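Long-range contact in lovastatin nonaketide synthase, polyketide synthase component (Aspergillus terreus, PDB 7CPX), which builds the nonaketide dihydromonacolin L from malonyl-CoA during lovastatin biosynthesis, working as a homodimeric multidomain polyketide synthase together with lovC: residues A[315-321]-A[356-362]. The protein carries 2 engineered substitutions. Residues are numbered along the deposited sequence; the frame is centred on the assembly and turned at random.
Sequences QFFEAHG and LFVGSAK
Phe316 and Phe317 run parallel to Phe357 and Val358, joining strands 316-318 and 356-358 through backbone bonds. Phe357 N donates to Gln315 O, Phe317 N gives a weak bond to Phe357 O, and Gly359 N reaches Phe317 O at 3.0 Å.

Apolar side chains pack on both faces of the pair. On the face of Phe316 and Phe357, Phe316 CD1 meets Phe357 CB at 4.1 Å; the Phe316 ring, with CG trans to its own N (chi1 177°), lies along the partner backbone and brings CZ to 3.3 Å from Gly359 O. On the face of Phe317 and Val358, CB of Phe317 meets CD2 of Leu356, while Val358 CG1 touches both the Phe317 ring and Ala319 CB. Helix 327-339 covers this face, with Phe339 against Phe317.

Polar contacts gather at the C-terminal ends of the strands, from Glu318 onward. A kink at chi2 (-71°) turns the Glu318 carboxylate to residues 360-362, where Glu318 OE2 accepts the N-H of Ala361 (N at 2.5 Å) through its anti lone pair and forms a long salt bridge with Lys362 NZ. The lysine chain passes obliquely beside the His320 ring, Lys362 CE lying 3.5 Å from His320 ND1. Lys362 NZ donates a hydrogen bond across the contact to His320 O at 2.6 Å, and another, to Ser360 OG at 2.8 Å, holds the ammonium from its own segment.

CB of His320 leaves the backbone away from 356-362, and its side chain lies close to those of Cys181 and His367. These three are the predicted Cys-His-His catalytic residues, so the parallel pair and the Lys362 bonds lie next to the active site of a thiolase-fold ketosynthase.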
loop_
_atom_site.group_PDB
_atom_site.type_symbol
_atom_site.label_atom_id
_atom_site.label_comp_id
_atom_site.label_asym_id
_atom_site.label_seq_id
_atom_site.Cartn_x
_atom_site.Cartn_y
_atom_site.Cartn_z
ATOM N N GLN A 315 40.719 43.026 8.051
ATOM C CA GLN A 315 40.936 43.181 6.619
ATOM C C GLN A 315 40.142 42.176 5.801
ATOM O O GLN A 315 39.897 42.417 4.614
ATOM C CB GLN A 315 42.424 43.045 6.297
ATOM C CG GLN A 315 43.314 44.003 7.075
ATOM C CD GLN A 315 43.635 43.501 8.470
ATOM O OE1 GLN A 315 44.121 42.384 8.644
ATOM N NE2 GLN A 315 43.350 44.320 9.475
ATOM N N PHE A 316 39.739 41.064 6.405
ATOM C CA PHE A 316 38.901 40.069 5.759
ATOM C C PHE A 316 37.687 39.810 6.635
ATOM O O PHE A 316 37.750 39.930 7.861
ATOM C CB PHE A 316 39.670 38.766 5.511
ATOM C CG PHE A 316 38.838 37.672 4.907
ATOM C CD1 PHE A 316 38.227 37.843 3.679
ATOM C CD2 PHE A 316 38.678 36.468 5.563
ATOM C CE1 PHE A 316 37.463 36.837 3.122
ATOM C CE2 PHE A 316 37.919 35.456 5.014
ATOM C CZ PHE A 316 37.309 35.640 3.790
ATOM N N PHE A 317 36.572 39.467 5.996
ATOM C CA PHE A 317 35.312 39.252 6.706
ATOM C C PHE A 317 34.621 38.046 6.080
ATOM O O PHE A 317 33.999 38.163 5.022
ATOM C CB PHE A 317 34.429 40.489 6.641
ATOM C CG PHE A 317 33.274 40.457 7.596
ATOM C CD1 PHE A 317 32.136 39.731 7.306
ATOM C CD2 PHE A 317 33.326 41.160 8.783
ATOM C CE1 PHE A 317 31.075 39.702 8.185
ATOM C CE2 PHE A 317 32.272 41.133 9.668
ATOM C CZ PHE A 317 31.143 40.407 9.369
ATOM N N GLU A 318 34.727 36.895 6.737
ATOM C CA GLU A 318 34.009 35.720 6.270
ATOM C C GLU A 318 32.529 35.919 6.549
ATOM O O GLU A 318 32.040 35.608 7.640
ATOM C CB GLU A 318 34.535 34.450 6.935
ATOM C CG GLU A 318 34.291 33.187 6.123
ATOM C CD GLU A 318 32.834 32.767 6.091
ATOM O OE1 GLU A 318 32.074 33.165 6.997
ATOM O OE2 GLU A 318 32.450 32.024 5.164
ATOM N N ALA A 319 31.818 36.454 5.568
ATOM C CA ALA A 319 30.410 36.758 5.725
ATOM C C ALA A 319 29.575 35.487 5.688
ATOM O O ALA A 319 29.988 34.450 5.161
ATOM C CB ALA A 319 29.951 37.719 4.630
ATOM N N HIS A 320 28.383 35.578 6.277
ATOM C CA HIS A 320 27.410 34.505 6.136
ATOM C C HIS A 320 27.221 34.149 4.668
ATOM O O HIS A 320 27.268 32.972 4.295
ATOM C CB HIS A 320 26.086 34.928 6.771
ATOM C CG HIS A 320 25.143 33.794 7.019
ATOM N ND1 HIS A 320 25.575 32.521 7.322
ATOM C CD2 HIS A 320 23.790 33.744 7.026
ATOM C CE1 HIS A 320 24.530 31.733 7.494
ATOM N NE2 HIS A 320 23.435 32.450 7.320
ATOM N N GLY A 321 27.018 35.159 3.823
ATOM C CA GLY A 321 27.047 34.994 2.381
ATOM C C GLY A 321 26.376 33.732 1.884
ATOM O O GLY A 321 27.021 32.883 1.261
ATOM N N LEU A 356 37.505 46.488 2.611
ATOM C CA LEU A 356 37.361 45.398 3.568
ATOM C C LEU A 356 36.845 44.179 2.814
ATOM O O LEU A 356 35.660 44.105 2.474
ATOM C CB LEU A 356 36.422 45.797 4.703
ATOM C CG LEU A 356 36.199 44.765 5.812
ATOM C CD1 LEU A 356 35.721 45.450 7.076
ATOM C CD2 LEU A 356 35.197 43.704 5.388
ATOM N N PHE A 357 37.737 43.229 2.545
ATOM C CA PHE A 357 37.370 42.055 1.768
ATOM C C PHE A 357 36.338 41.221 2.514
ATOM O O PHE A 357 36.486 40.951 3.710
ATOM C CB PHE A 357 38.607 41.214 1.466
ATOM C CG PHE A 357 39.541 41.847 0.476
ATOM C CD1 PHE A 357 40.530 42.717 0.894
ATOM C CD2 PHE A 357 39.428 41.569 -0.873
ATOM C CE1 PHE A 357 41.389 43.300 -0.016
ATOM C CE2 PHE A 357 40.283 42.147 -1.788
ATOM C CZ PHE A 357 41.266 43.015 -1.360
ATOM N N VAL A 358 35.293 40.809 1.802
ATOM C CA VAL A 358 34.228 39.983 2.356
ATOM C C VAL A 358 34.093 38.751 1.476
ATOM O O VAL A 358 33.867 38.870 0.266
ATOM C CB VAL A 358 32.896 40.745 2.436
ATOM C CG1 VAL A 358 31.901 39.978 3.278
ATOM C CG2 VAL A 358 33.108 42.140 3.000
ATOM N N GLY A 359 34.224 37.573 2.078
ATOM C CA GLY A 359 34.116 36.340 1.326
ATOM C C GLY A 359 33.613 35.181 2.157
ATOM O O GLY A 359 34.196 34.853 3.193
ATOM N N SER A 360 32.545 34.536 1.700
ATOM C CA SER A 360 31.924 33.439 2.428
ATOM C C SER A 360 32.433 32.111 1.884
ATOM O O SER A 360 32.428 31.887 0.670
ATOM C CB SER A 360 30.401 33.501 2.316
ATOM O OG SER A 360 29.795 32.441 3.036
ATOM N N ALA A 361 32.872 31.234 2.789
ATOM C CA ALA A 361 33.306 29.904 2.384
ATOM C C ALA A 361 32.186 29.125 1.719
ATOM O O ALA A 361 32.457 28.201 0.945
ATOM C CB ALA A 361 33.821 29.128 3.596
ATOM N N LYS A 362 30.934 29.485 1.997
ATOM C CA LYS A 362 29.793 28.759 1.463
ATOM C C LYS A 362 29.670 28.898 -0.047
ATOM O O LYS A 362 28.904 28.147 -0.660
ATOM C CB LYS A 362 28.518 29.245 2.150
ATOM C CG LYS A 362 28.599 29.165 3.669
ATOM C CD LYS A 362 27.483 29.930 4.343
ATOM C CE LYS A 362 27.939 30.473 5.690
ATOM N NZ LYS A 362 28.981 31.529 5.565
#